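Local coordinates for protein lectin 2 (Agrocybe aegerita, PDB 4TQJ) that binds sugars as a fungal lectin, specifically recognising N-acetylglucosamine at the non-reducing end of glycans, at residues 75-87 with 97-109. The protein carries 1 engineered substitution. Residues are numbered along the deposited sequence; the frame is centred on the assembly and turned at random.
Sequences VGFGNAGVYVSVN and PKMVIANFGYDAG
Gly-78 and Asn-79, in the turn between strands 73-77 and 82-85, offer their carbonyls to three successive backbone N-H groups, those of Tyr-106, Asp-107 and, weakly, Ala-108, in the chain that leaves strand 98-101 and curls round the turn. Gly-78 O takes Tyr-106 N on a lone pair, in the carbonyl plane, while Asn-79 O receives Asp-107 N at 2.7 Å and also the weak bond. Asp-107 lays its carboxylate beside the Asn-79 side chain, OD2 3.2 Å from CB, and Asn-79 OD1 is hydrogen-bonded to His-59. Gly-81, whose CA lies 3.2 Å from Ile-101 O, lets the two backbones close up at the exit of the turn.

From there the strands run antiparallel with a beta bulge: Val-82 pairs with Ile-101, but Tyr-83 already faces Met-99. Val-82 bonds through its N to Ile-101 O and through its O to Val-100 N, and Val-84 and Lys-98 exchange a bond each way. On one side of the sheet Met-99 reaches across Tyr-83, its CG 3.9 Å above one ring face and offset toward the rim; with CG anti to the backbone N (chi1 178°) and the chain extended through chi2, SD comes to lie obliquely to that ring, 4.8 Å from its centroid, a Met-aromatic contact. On the other side Val-82 CG2 meets Ile-101 CG2 at 3.7 Å, and Val-84 CG2 lies the same distance from Val-100 CG1. Deeper in, Phe-104 lies alongside Phe-77, presenting CB to CD1 and CE1, and Phe-104 O sits at the Phe-77 ring edge. Both phenylalanines also touch Ile-131 of the next sheet. This is the outer strand pair of a four-stranded antiparallel blade, with the chain crossing over toward the following blade, as in a beta-propeller.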
loop_
_atom_site.group_PDB
_atom_site.type_symbol
_atom_site.label_atom_id
_atom_site.label_comp_id
_atom_site.label_asym_id
_atom_site.label_seq_id
_atom_site.Cartn_x
_atom_site.Cartn_y
_atom_site.Cartn_z
ATOM N N VAL A 75 7.377 -15.970 -5.656
ATOM C CA VAL A 75 8.244 -16.646 -6.603
ATOM C C VAL A 75 8.965 -17.804 -5.922
ATOM O O VAL A 75 9.573 -17.632 -4.862
ATOM C CB VAL A 75 9.290 -15.691 -7.194
ATOM C CG1 VAL A 75 10.091 -16.405 -8.262
ATOM C CG2 VAL A 75 8.635 -14.423 -7.745
ATOM N N GLY A 76 8.877 -18.985 -6.525
ATOM C CA GLY A 76 9.523 -20.164 -5.995
ATOM C C GLY A 76 10.433 -20.792 -7.025
ATOM O O GLY A 76 10.031 -20.993 -8.176
ATOM N N PHE A 77 11.666 -21.087 -6.621
ATOM C CA PHE A 77 12.598 -21.811 -7.477
ATOM C C PHE A 77 12.485 -23.277 -7.096
ATOM O O PHE A 77 13.118 -23.721 -6.142
ATOM C CB PHE A 77 14.039 -21.302 -7.288
ATOM C CG PHE A 77 14.253 -19.895 -7.774
ATOM C CD1 PHE A 77 14.865 -19.654 -9.000
ATOM C CD2 PHE A 77 13.835 -18.809 -7.016
ATOM C CE1 PHE A 77 15.066 -18.358 -9.455
ATOM C CE2 PHE A 77 14.021 -17.506 -7.467
ATOM C CZ PHE A 77 14.637 -17.285 -8.696
ATOM N N GLY A 78 11.649 -24.012 -7.831
ATOM C CA GLY A 78 11.374 -25.409 -7.543
ATOM C C GLY A 78 12.355 -26.361 -8.197
ATOM O O GLY A 78 13.497 -25.994 -8.460
ATOM N N ASN A 79 11.910 -27.590 -8.451
ATOM C CA ASN A 79 12.762 -28.605 -9.077
ATOM C C ASN A 79 12.884 -28.397 -10.584
ATOM O O ASN A 79 13.983 -28.397 -11.135
ATOM C CB ASN A 79 12.225 -30.011 -8.791
ATOM C CG ASN A 79 12.330 -30.390 -7.327
ATOM O OD1 ASN A 79 13.314 -30.070 -6.658
ATOM N ND2 ASN A 79 11.312 -31.073 -6.819
ATOM N N ALA A 80 11.749 -28.199 -11.245
ATOM C CA ALA A 80 11.711 -28.149 -12.705
ATOM C C ALA A 80 11.816 -26.732 -13.255
ATOM O O ALA A 80 11.895 -26.533 -14.464
ATOM C CB ALA A 80 10.449 -28.825 -13.228
ATOM N N GLY A 81 11.805 -25.745 -12.366
ATOM C CA GLY A 81 11.933 -24.365 -12.792
ATOM C C GLY A 81 11.361 -23.382 -11.796
ATOM O O GLY A 81 11.262 -23.668 -10.602
ATOM N N VAL A 82 10.975 -22.219 -12.300
ATOM C CA VAL A 82 10.482 -21.142 -11.467
ATOM C C VAL A 82 8.978 -21.003 -11.609
ATOM O O VAL A 82 8.454 -20.967 -12.723
ATOM C CB VAL A 82 11.167 -19.822 -11.849
ATOM C CG1 VAL A 82 10.701 -18.699 -10.947
ATOM C CG2 VAL A 82 12.691 -19.999 -11.793
ATOM N N TYR A 83 8.291 -20.947 -10.469
ATOM C CA TYR A 83 6.838 -20.835 -10.426
ATOM C C TYR A 83 6.439 -19.521 -9.777
ATOM O O TYR A 83 7.027 -19.126 -8.771
ATOM C CB TYR A 83 6.251 -21.984 -9.611
ATOM C CG TYR A 83 6.612 -23.364 -10.111
ATOM C CD1 TYR A 83 5.732 -24.083 -10.920
ATOM C CD2 TYR A 83 7.820 -23.958 -9.766
ATOM C CE1 TYR A 83 6.048 -25.349 -11.378
ATOM C CE2 TYR A 83 8.146 -25.227 -10.222
ATOM C CZ TYR A 83 7.254 -25.916 -11.026
ATOM O OH TYR A 83 7.569 -27.182 -11.478
ATOM N N VAL A 84 5.429 -18.854 -10.336
ATOM C CA VAL A 84 5.001 -17.556 -9.838
ATOM C C VAL A 84 3.513 -17.528 -9.505
ATOM O O VAL A 84 2.692 -18.017 -10.279
ATOM C CB VAL A 84 5.272 -16.438 -10.879
ATOM C CG1 VAL A 84 4.739 -15.097 -10.377
ATOM C CG2 VAL A 84 6.752 -16.349 -11.214
ATOM N N SER A 85 3.177 -16.956 -8.352
ATOM C CA SER A 85 1.791 -16.650 -8.007
ATOM C C SER A 85 1.577 -15.147 -8.041
ATOM O O SER A 85 2.019 -14.415 -7.155
ATOM C CB SER A 85 1.415 -17.196 -6.625
ATOM O OG SER A 85 1.095 -18.576 -6.685
ATOM N N VAL A 86 0.883 -14.688 -9.071
ATOM C CA VAL A 86 0.698 -13.267 -9.276
ATOM C C VAL A 86 -0.228 -12.630 -8.239
ATOM O O VAL A 86 -1.336 -13.102 -8.006
ATOM C CB VAL A 86 0.210 -12.994 -10.712
ATOM C CG1 VAL A 86 -0.142 -11.516 -10.891
ATOM C CG2 VAL A 86 1.279 -13.434 -11.714
ATOM N N ASN A 87 0.254 -11.566 -7.603
ATOM C CA ASN A 87 -0.556 -10.719 -6.727
ATOM C C ASN A 87 -1.532 -9.879 -7.564
ATOM O O ASN A 87 -1.115 -8.943 -8.244
ATOM C CB ASN A 87 0.383 -9.804 -5.940
ATOM C CG ASN A 87 -0.337 -8.860 -4.989
ATOM O OD1 ASN A 87 -1.539 -8.605 -5.098
ATOM N ND2 ASN A 87 0.422 -8.309 -4.059
ATOM N N PRO A 97 0.006 -21.596 -8.712
ATOM C CA PRO A 97 0.948 -20.695 -9.381
ATOM C C PRO A 97 1.244 -21.172 -10.803
ATOM O O PRO A 97 0.915 -22.305 -11.146
ATOM C CB PRO A 97 2.195 -20.798 -8.508
ATOM C CG PRO A 97 2.136 -22.177 -7.945
ATOM C CD PRO A 97 0.675 -22.468 -7.730
ATOM N N LYS A 98 1.859 -20.316 -11.612
ATOM C CA LYS A 98 2.199 -20.663 -12.993
ATOM C C LYS A 98 3.711 -20.804 -13.179
ATOM O O LYS A 98 4.478 -19.987 -12.679
ATOM C CB LYS A 98 1.654 -19.596 -13.942
ATOM C CG LYS A 98 1.814 -19.921 -15.420
ATOM C CD LYS A 98 1.260 -18.794 -16.282
ATOM C CE LYS A 98 1.511 -19.046 -17.766
ATOM N NZ LYS A 98 1.140 -17.859 -18.589
ATOM N N MET A 99 4.134 -21.839 -13.899
ATOM C CA MET A 99 5.556 -22.049 -14.163
ATOM C C MET A 99 6.013 -21.176 -15.326
ATOM O O MET A 99 5.581 -21.365 -16.461
ATOM C CB MET A 99 5.853 -23.523 -14.452
ATOM C CG MET A 99 7.310 -23.806 -14.779
ATOM S SD MET A 99 7.585 -25.515 -15.293
ATOM C CE MET A 99 6.417 -25.637 -16.643
ATOM N N VAL A 100 6.900 -20.229 -15.035
ATOM C CA VAL A 100 7.289 -19.204 -16.002
ATOM C C VAL A 100 8.599 -19.511 -16.729
ATOM O O VAL A 100 8.933 -18.842 -17.703
ATOM C CB VAL A 100 7.386 -17.817 -15.323
ATOM C CG1 VAL A 100 6.075 -17.464 -14.659
ATOM C CG2 VAL A 100 8.520 -17.796 -14.294
ATOM N N ILE A 101 9.343 -20.510 -16.264
ATOM C CA ILE A 101 10.587 -20.885 -16.934
ATOM C C ILE A 101 11.171 -22.211 -16.446
ATOM O O ILE A 101 11.164 -22.522 -15.244
ATOM C CB ILE A 101 11.669 -19.758 -16.854
ATOM C CG1 ILE A 101 12.821 -20.025 -17.826
ATOM C CG2 ILE A 101 12.211 -19.603 -15.436
ATOM C CD1 ILE A 101 13.757 -18.851 -17.992
ATOM N N ALA A 102 11.679 -22.984 -17.399
ATOM C CA ALA A 102 12.303 -24.266 -17.122
ATOM C C ALA A 102 13.811 -24.130 -16.891
ATOM O O ALA A 102 14.612 -24.790 -17.544
ATOM C CB ALA A 102 12.016 -25.251 -18.262
ATOM N N ASN A 103 14.190 -23.276 -15.941
ATOM C CA ASN A 103 15.593 -23.095 -15.575
ATOM C C ASN A 103 15.698 -22.673 -14.104
ATOM O O ASN A 103 14.679 -22.410 -13.466
ATOM C CB ASN A 103 16.256 -22.030 -16.461
ATOM C CG ASN A 103 16.419 -22.475 -17.910
ATOM O OD1 ASN A 103 15.523 -22.297 -18.728
ATOM N ND2 ASN A 103 17.575 -23.036 -18.231
ATOM N N PHE A 104 16.918 -22.605 -13.579
ATOM C CA PHE A 104 17.153 -22.136 -12.205
ATOM C C PHE A 104 16.506 -23.053 -11.170
ATOM O O PHE A 104 16.189 -22.630 -10.054
ATOM C CB PHE A 104 16.656 -20.696 -12.019
ATOM C CG PHE A 104 17.349 -19.686 -12.912
ATOM C CD1 PHE A 104 18.623 -19.220 -12.612
ATOM C CD2 PHE A 104 16.718 -19.196 -14.039
ATOM C CE1 PHE A 104 19.255 -18.290 -13.445
ATOM C CE2 PHE A 104 17.341 -18.271 -14.865
ATOM C CZ PHE A 104 18.603 -17.818 -14.569
ATOM N N GLY A 105 16.306 -24.311 -11.547
ATOM C CA GLY A 105 15.725 -25.284 -10.645
ATOM C C GLY A 105 16.719 -26.347 -10.212
ATOM O O GLY A 105 17.802 -26.483 -10.780
ATOM N N TYR A 106 16.343 -27.097 -9.183
ATOM C CA TYR A 106 17.157 -28.189 -8.679
ATOM C C TYR A 106 17.386 -29.246 -9.760
ATOM O O TYR A 106 18.482 -29.798 -9.865
ATOM C CB TYR A 106 16.456 -28.830 -7.485
ATOM C CG TYR A 106 17.305 -29.821 -6.751
ATOM C CD1 TYR A 106 18.060 -29.432 -5.650
ATOM C CD2 TYR A 106 17.361 -31.149 -7.156
ATOM C CE1 TYR A 106 18.842 -30.346 -4.969
ATOM C CE2 TYR A 106 18.149 -32.062 -6.484
ATOM C CZ TYR A 106 18.884 -31.657 -5.396
ATOM O OH TYR A 106 19.660 -32.568 -4.729
ATOM N N ASP A 107 16.339 -29.527 -10.542
ATOM C CA ASP A 107 16.410 -30.500 -11.628
ATOM C C ASP A 107 16.615 -29.830 -12.983
ATOM O O ASP A 107 16.968 -30.483 -13.956
ATOM C CB ASP A 107 15.130 -31.348 -11.680
ATOM C CG ASP A 107 14.981 -32.279 -10.494
ATOM O OD1 ASP A 107 15.983 -32.840 -10.042
ATOM O OD2 ASP A 107 13.837 -32.449 -10.027
ATOM N N ALA A 108 16.387 -28.525 -13.041
ATOM C CA ALA A 108 16.587 -27.769 -14.270
ATOM C C ALA A 108 17.827 -26.895 -14.146
ATOM O O ALA A 108 17.752 -25.757 -13.684
ATOM C CB ALA A 108 15.379 -26.906 -14.577
ATOM N N GLY A 109 18.972 -27.421 -14.555
ATOM C CA GLY A 109 20.196 -26.649 -14.525
ATOM C C GLY A 109 21.060 -27.056 -13.354
ATOM O O GLY A 109 22.144 -26.519 -13.167
#